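Side-chain contacts in sterol carrier protein 2 (Thermus thermophilus, PDB 2CX7), which probably binds sterols or other lipids and transfers them between membranes: residues Gly107-Ala110 against Ala111-Tyr115; Ala70-Asp73 against Phe74-Glu77; Leu53-His57 against Gly58-Gly62. One frame throughout, in Å; residues are numbered along the deposited sequence.

Contact 1 (Gly107-Ala110 against Ala111-Tyr115)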
loop_
_atom_site.group_PDB
_atom_site.type_symbol
_atom_site.label_atom_id
_atom_site.label_comp_id
_atom_site.label_asym_id
_atom_site.label_seq_id
_atom_site.Cartn_x
_atom_site.Cartn_y
_atom_site.Cartn_z
ATOM N N GLY A 107 -2.586 2.193 -13.235
ATOM C CA GLY A 107 -1.627 1.132 -13.464
ATOM C C GLY A 107 -2.399 -0.045 -14.037
ATOM O O GLY A 107 -3.633 -0.067 -13.989
ATOM N N THR A 108 -1.690 -1.023 -14.582
ATOM C CA THR A 108 -2.345 -2.185 -15.164
ATOM C C THR A 108 -1.917 -3.479 -14.499
ATOM O O THR A 108 -0.797 -3.595 -14.001
ATOM C CB THR A 108 -2.031 -2.328 -16.670
ATOM O OG1 THR A 108 -0.644 -2.640 -16.840
ATOM C CG2 THR A 108 -2.350 -1.049 -17.406
ATOM N N ILE A 109 -2.818 -4.453 -14.508
ATOM C CA ILE A 109 -2.546 -5.766 -13.944
ATOM C C ILE A 109 -1.345 -6.365 -14.663
ATOM O O ILE A 109 -0.479 -6.980 -14.047
ATOM C CB ILE A 109 -3.747 -6.716 -14.138
ATOM C CG1 ILE A 109 -4.974 -6.159 -13.417
ATOM C CG2 ILE A 109 -3.400 -8.102 -13.624
ATOM C CD1 ILE A 109 -6.253 -6.911 -13.723
ATOM N N ALA A 110 -1.298 -6.190 -15.980
ATOM C CA ALA A 110 -0.192 -6.721 -16.765
ATOM C C ALA A 110 1.143 -6.235 -16.208
ATOM O O ALA A 110 2.107 -6.995 -16.136
ATOM C CB ALA A 110 -0.337 -6.305 -18.218
ATOM N N ALA A 111 1.199 -4.970 -15.806
ATOM C CA ALA A 111 2.433 -4.413 -15.269
ATOM C C ALA A 111 2.698 -4.841 -13.827
ATOM O O ALA A 111 3.854 -4.961 -13.406
ATOM C CB ALA A 111 2.399 -2.889 -15.363
ATOM N N LEU A 112 1.630 -5.098 -13.081
ATOM C CA LEU A 112 1.745 -5.480 -11.677
ATOM C C LEU A 112 1.843 -6.982 -11.420
ATOM O O LEU A 112 2.474 -7.411 -10.451
ATOM C CB LEU A 112 0.550 -4.915 -10.910
ATOM C CG LEU A 112 0.640 -4.824 -9.388
ATOM C CD1 LEU A 112 1.713 -3.821 -9.012
ATOM C CD2 LEU A 112 -0.707 -4.376 -8.828
ATOM N N ALA A 113 1.211 -7.778 -12.280
ATOM C CA ALA A 113 1.208 -9.233 -12.124
ATOM C C ALA A 113 2.568 -9.872 -11.815
ATOM O O ALA A 113 2.675 -10.709 -10.915
ATOM C CB ALA A 113 0.590 -9.889 -13.369
ATOM N N PRO A 114 3.623 -9.496 -12.562
ATOM C CA PRO A 114 4.962 -10.054 -12.341
ATOM C C PRO A 114 5.528 -9.786 -10.946
ATOM O O PRO A 114 6.465 -10.455 -10.519
ATOM C CB PRO A 114 5.804 -9.378 -13.428
ATOM C CG PRO A 114 4.803 -9.158 -14.531
ATOM C CD PRO A 114 3.607 -8.641 -13.764
ATOM N N TYR A 115 4.957 -8.811 -10.242
ATOM C CA TYR A 115 5.430 -8.463 -8.904
ATOM C C TYR A 115 4.512 -8.904 -7.780
ATOM O O TYR A 115 4.471 -8.278 -6.724
ATOM C CB TYR A 115 5.644 -6.958 -8.797
ATOM C CG TYR A 115 6.680 -6.453 -9.760
ATOM C CD1 TYR A 115 6.310 -5.890 -10.985
ATOM C CD2 TYR A 115 8.040 -6.555 -9.460
ATOM C CE1 TYR A 115 7.273 -5.440 -11.879
ATOM C CE2 TYR A 115 9.009 -6.112 -10.349
ATOM C CZ TYR A 115 8.616 -5.553 -11.556
ATOM O OH TYR A 115 9.572 -5.101 -12.435
#
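Thr108 and Ala111 meet in an N-terminal helix cap at the start of the short helix 109-112. With chi1 at 67°, the Thr108 hydroxyl stands between its own backbone N and carbonyl carbon and reaches over the first turn, where OG1 accepts from Ala111 N at 3.1 Å. Threonine suits an N-cap because its oxygen can take a first-turn N-H that has no helical carbonyl before it. The small Ala111 methyl tucks alongside, Ala111 CB lying 3.4 Å from Thr108 OG1.

Thr108 O continues the turn by accepting from Leu112 N at 3.0 Å, the donor lying in the carbonyl plane. Leu112 carries its CG anti to the backbone N and leads away from the first segment, and its side chain packs on Trp29 instead. One step further, Ile109 O takes Ala113 N at 2.6 Å, a short bond met nearly along the C=O axis, while Ile109 CG2 runs beside the methyl carbon Ala113 CB at 4.4 Å. Proline suits the next place, where a residue with no N-H to give can still close on the turn: the ring carbon Pro114 CD stands 3.3 Å from Ala110 O.

Contact 2 (Ala70-Asp73 against Phe74-Glu77)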
loop_
_atom_site.group_PDB
_atom_site.type_symbol
_atom_site.label_atom_id
_atom_site.label_comp_id
_atom_site.label_asym_id
_atom_site.label_seq_id
_atom_site.Cartn_x
_atom_site.Cartn_y
_atom_site.Cartn_z
ATOM N N ALA A 70 -4.088 11.313 -3.964
ATOM C CA ALA A 70 -2.634 11.192 -4.006
ATOM C C ALA A 70 -2.159 10.751 -5.390
ATOM O O ALA A 70 -2.837 9.985 -6.079
ATOM C CB ALA A 70 -2.162 10.198 -2.951
ATOM N N GLU A 71 -0.989 11.243 -5.790
ATOM C CA GLU A 71 -0.416 10.907 -7.091
ATOM C C GLU A 71 0.652 9.821 -6.979
ATOM O O GLU A 71 1.491 9.851 -6.078
ATOM C CB GLU A 71 0.206 12.149 -7.745
ATOM C CG GLU A 71 -0.764 13.302 -7.981
ATOM C CD GLU A 71 -1.258 13.928 -6.685
ATOM O OE1 GLU A 71 -0.411 14.379 -5.883
ATOM O OE2 GLU A 71 -2.489 13.970 -6.468
ATOM N N ALA A 72 0.613 8.867 -7.903
ATOM C CA ALA A 72 1.583 7.779 -7.923
ATOM C C ALA A 72 1.503 7.017 -9.240
ATOM O O ALA A 72 0.547 7.175 -10.000
ATOM C CB ALA A 72 1.323 6.828 -6.756
ATOM N N ASP A 73 2.514 6.195 -9.509
ATOM C CA ASP A 73 2.535 5.388 -10.718
ATOM C C ASP A 73 1.447 4.320 -10.631
ATOM O O ASP A 73 0.840 3.949 -11.630
ATOM C CB ASP A 73 3.903 4.733 -10.895
ATOM C CG ASP A 73 4.983 5.739 -11.207
ATOM O OD1 ASP A 73 4.798 6.530 -12.160
ATOM O OD2 ASP A 73 6.013 5.739 -10.507
ATOM N N PHE A 74 1.220 3.815 -9.424
ATOM C CA PHE A 74 0.181 2.827 -9.203
ATOM C C PHE A 74 -0.673 3.312 -8.046
ATOM O O PHE A 74 -0.151 3.788 -7.041
ATOM C CB PHE A 74 0.778 1.459 -8.866
ATOM C CG PHE A 74 1.538 0.835 -10.002
ATOM C CD1 PHE A 74 2.867 1.172 -10.235
ATOM C CD2 PHE A 74 0.916 -0.082 -10.848
ATOM C CE1 PHE A 74 3.572 0.602 -11.298
ATOM C CE2 PHE A 74 1.604 -0.657 -11.912
ATOM C CZ PHE A 74 2.936 -0.314 -12.137
ATOM N N VAL A 75 -1.985 3.203 -8.201
ATOM C CA VAL A 75 -2.905 3.619 -7.160
ATOM C C VAL A 75 -3.908 2.508 -6.902
ATOM O O VAL A 75 -4.592 2.048 -7.822
ATOM C CB VAL A 75 -3.661 4.903 -7.553
ATOM C CG1 VAL A 75 -4.667 5.269 -6.473
ATOM C CG2 VAL A 75 -2.669 6.035 -7.746
ATOM N N ILE A 76 -3.950 2.050 -5.654
ATOM C CA ILE A 76 -4.885 1.007 -5.241
ATOM C C ILE A 76 -5.790 1.647 -4.197
ATOM O O ILE A 76 -5.340 2.057 -3.123
ATOM C CB ILE A 76 -4.185 -0.195 -4.604
ATOM C CG1 ILE A 76 -3.178 -0.801 -5.586
ATOM C CG2 ILE A 76 -5.238 -1.242 -4.214
ATOM C CD1 ILE A 76 -2.407 -1.990 -5.023
ATOM N N GLU A 77 -7.071 1.713 -4.522
ATOM C CA GLU A 77 -8.067 2.350 -3.668
ATOM C C GLU A 77 -9.041 1.350 -3.051
ATOM O O GLU A 77 -9.351 0.316 -3.656
ATOM C CB GLU A 77 -8.825 3.376 -4.518
ATOM C CG GLU A 77 -10.070 3.960 -3.904
ATOM C CD GLU A 77 -10.875 4.740 -4.936
ATOM O OE1 GLU A 77 -10.384 5.795 -5.393
ATOM O OE2 GLU A 77 -11.986 4.287 -5.302
#
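Phe74 opens strand 74-78 with its ring laid over the peptide that precedes it. Chi1 of -66° sets CG beside the backbone N, and this swings the ring back until one face covers the Asp73 carbonyl, with Phe74 CG 3.5 Å from Asp73 C. The Asp73 methylene borders the same ring, Asp73 CB lying 3.8 Å from Phe74 CD1, while the carboxylate leads away from the strand, as befits a charged group at the surface. On the main chain, Phe74 O lies 3.4 Å from Ala72 CB; a residue as small as alanine fits in this buried corner, where Ser32 and Ala34 of strand 32-37 also press on it.

Val75 comes next and turns its branches apart. CG1 is anti to the backbone N (chi1 177°), which leaves Val75 CG2 beside that N and directed back at the loop, 4.2 Å from Ala72 CB and 4.3 Å from Ala70 O. A beta-branched residue suits a strand and here fills the inside of the bend. The strand runs between strands 32-37 and 103-106, Phe74 bonding through the backbone to Ser32 and Val75 to Lys105.

Two backbone polar groups of the bend find partners in the neighbouring strands: Asp73 N donates to Ser32 OG and Ala72 O accepts from Lys106 NZ. Loop and strand thus meet through van der Waals contact, while hydrogen bonding ties the corner to its neighbours in the sheet.

Contact 3 (Leu53-His57 against Gly58-Gly62)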
loop_
_atom_site.group_PDB
_atom_site.type_symbol
_atom_site.label_atom_id
_atom_site.label_comp_id
_atom_site.label_asym_id
_atom_site.label_seq_id
_atom_site.Cartn_x
_atom_site.Cartn_y
_atom_site.Cartn_z
ATOM N N LEU A 53 4.073 5.539 -1.278
ATOM C CA LEU A 53 5.400 4.959 -1.123
ATOM C C LEU A 53 6.274 5.176 -2.359
ATOM O O LEU A 53 5.872 4.853 -3.479
ATOM C CB LEU A 53 5.275 3.456 -0.877
ATOM C CG LEU A 53 4.290 2.991 0.200
ATOM C CD1 LEU A 53 3.979 1.504 0.027
ATOM C CD2 LEU A 53 4.877 3.272 1.572
ATOM N N ASP A 54 7.458 5.737 -2.146
ATOM C CA ASP A 54 8.428 5.955 -3.224
ATOM C C ASP A 54 9.304 4.707 -3.175
ATOM O O ASP A 54 10.329 4.681 -2.493
ATOM C CB ASP A 54 9.257 7.211 -2.928
ATOM C CG ASP A 54 10.290 7.506 -4.003
ATOM O OD1 ASP A 54 10.341 6.784 -5.021
ATOM O OD2 ASP A 54 11.057 8.473 -3.826
ATOM N N LEU A 55 8.886 3.664 -3.885
ATOM C CA LEU A 55 9.593 2.388 -3.873
ATOM C C LEU A 55 10.600 2.264 -5.011
ATOM O O LEU A 55 10.329 2.699 -6.124
ATOM C CB LEU A 55 8.567 1.253 -3.954
ATOM C CG LEU A 55 7.474 1.271 -2.874
ATOM C CD1 LEU A 55 6.403 0.258 -3.194
ATOM C CD2 LEU A 55 8.094 0.995 -1.510
ATOM N N TRP A 56 11.743 1.641 -4.733
ATOM C CA TRP A 56 12.773 1.487 -5.755
ATOM C C TRP A 56 13.780 0.372 -5.484
ATOM O O TRP A 56 14.541 0.414 -4.510
ATOM C CB TRP A 56 13.516 2.814 -5.936
ATOM C CG TRP A 56 14.463 2.828 -7.112
ATOM C CD1 TRP A 56 15.755 2.394 -7.134
ATOM C CD2 TRP A 56 14.177 3.306 -8.431
ATOM N NE1 TRP A 56 16.296 2.576 -8.384
ATOM C CE2 TRP A 56 15.347 3.134 -9.201
ATOM C CE3 TRP A 56 13.042 3.867 -9.037
ATOM C CZ2 TRP A 56 15.420 3.504 -10.552
ATOM C CZ3 TRP A 56 13.113 4.234 -10.375
ATOM C CH2 TRP A 56 14.297 4.050 -11.120
ATOM N N HIS A 57 13.766 -0.635 -6.352
ATOM C CA HIS A 57 14.686 -1.765 -6.271
ATOM C C HIS A 57 14.820 -2.432 -4.909
ATOM O O HIS A 57 15.930 -2.746 -4.480
ATOM C CB HIS A 57 16.079 -1.340 -6.752
ATOM C CG HIS A 57 16.114 -0.867 -8.172
ATOM N ND1 HIS A 57 17.292 -0.586 -8.832
ATOM C CD2 HIS A 57 15.119 -0.595 -9.050
ATOM C CE1 HIS A 57 17.022 -0.160 -10.053
ATOM N NE2 HIS A 57 15.711 -0.155 -10.210
ATOM N N GLY A 58 13.697 -2.653 -4.231
ATOM C CA GLY A 58 13.747 -3.320 -2.943
ATOM C C GLY A 58 13.767 -2.402 -1.740
ATOM O O GLY A 58 13.603 -2.860 -0.607
ATOM N N ALA A 59 13.967 -1.112 -1.977
ATOM C CA ALA A 59 14.005 -0.141 -0.897
ATOM C C ALA A 59 12.816 0.806 -0.920
ATOM O O ALA A 59 12.095 0.916 -1.920
ATOM C CB ALA A 59 15.297 0.680 -0.985
ATOM N N CYS A 60 12.600 1.469 0.211
ATOM C CA CYS A 60 11.562 2.475 0.306
ATOM C C CYS A 60 12.366 3.763 0.457
ATOM O O CYS A 60 13.010 3.984 1.487
ATOM C CB CYS A 60 10.656 2.266 1.530
ATOM S SG CYS A 60 9.526 3.682 1.709
ATOM N N ARG A 61 12.354 4.593 -0.582
ATOM C CA ARG A 61 13.096 5.847 -0.582
ATOM C C ARG A 61 12.368 6.953 0.159
ATOM O O ARG A 61 12.931 8.013 0.414
ATOM C CB ARG A 61 13.367 6.292 -2.014
ATOM C CG ARG A 61 14.188 5.299 -2.808
ATOM C CD ARG A 61 14.560 5.833 -4.182
ATOM N NE ARG A 61 13.402 6.253 -4.967
ATOM C CZ ARG A 61 13.463 6.609 -6.250
ATOM N NH1 ARG A 61 14.628 6.588 -6.889
ATOM N NH2 ARG A 61 12.368 6.999 -6.890
ATOM N N GLY A 62 11.109 6.704 0.500
ATOM C CA GLY A 62 10.332 7.700 1.212
ATOM C C GLY A 62 8.861 7.349 1.211
ATOM O O GLY A 62 8.377 6.646 0.323
#
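A two-residue beta hairpin joins strands 49-56 and 59-67 through a type I' turn from Trp56 to Ala59. Trp56 N donates to Ala59 O at 2.9 Å, and Ala59 N returns a bond to Trp56 O at 3.0 Å. Gly58 suits the turn because a CB there would clash with His57 O. Farther down, a beta bulge sets Arg61 and Gly62 against Asp54 alone: Arg61 N gives to Asp54 O, and Asp54 N to Gly62 O.

From the bulge the Arg61 side chain reaches back across the hairpin. It bends at chi3 (-55°) and brings the guanidinium flat over the indole of Trp56, planes 8° apart, with Arg61 NH1 3.5 Å above the plane of the Trp56 ring and nearer its rim. The opposite face of that ring carries the imidazole of His57, whose NE2 is hydrogen-bonded to Glu30 OE2. Arg61 turns the edge of its guanidinium to Asp54 in a salt bridge. Arg61 NH2 meets the syn lone pair of Asp54 OD1 at 2.8 Å, while Arg61 NE reaches the same oxygen at 3.1 Å from above the carboxylate plane, the two flat groups standing 71° apart. On the other side of the sheet Leu55 CD2 touches Cys60 CB at 4.2 Å, beneath helix 6-17, to which Cys60 is tied by a disulfide with Cys13.

One guanidinium therefore spends its edge on an ion pair and its face on an aromatic ring, so that its positive charge is probably stabilised from two directions.

Overall arrangement
From the N terminus the chain first meets contact 3, which closes the tight hairpin between strands 49-56 and 59-67 at one margin of the five-stranded mixed sheet. After strand 59-67 the loop bends at contact 2 into strand 74-78, on the far side of strand 32-37. The chain then passes through two helices and strand 103-106 before contact 1 winds the turn of helix 109-112. The three follow in series, none enclosing or crossing another. Contacts 1 and 2 touch through the Phe74 ring, Phe74 CD2 lying 3.8 Å from Gly107 CA; contact 3 stands apart, its centre about 14 Å from that of contact 2 and about 17 Å from that of contact 1.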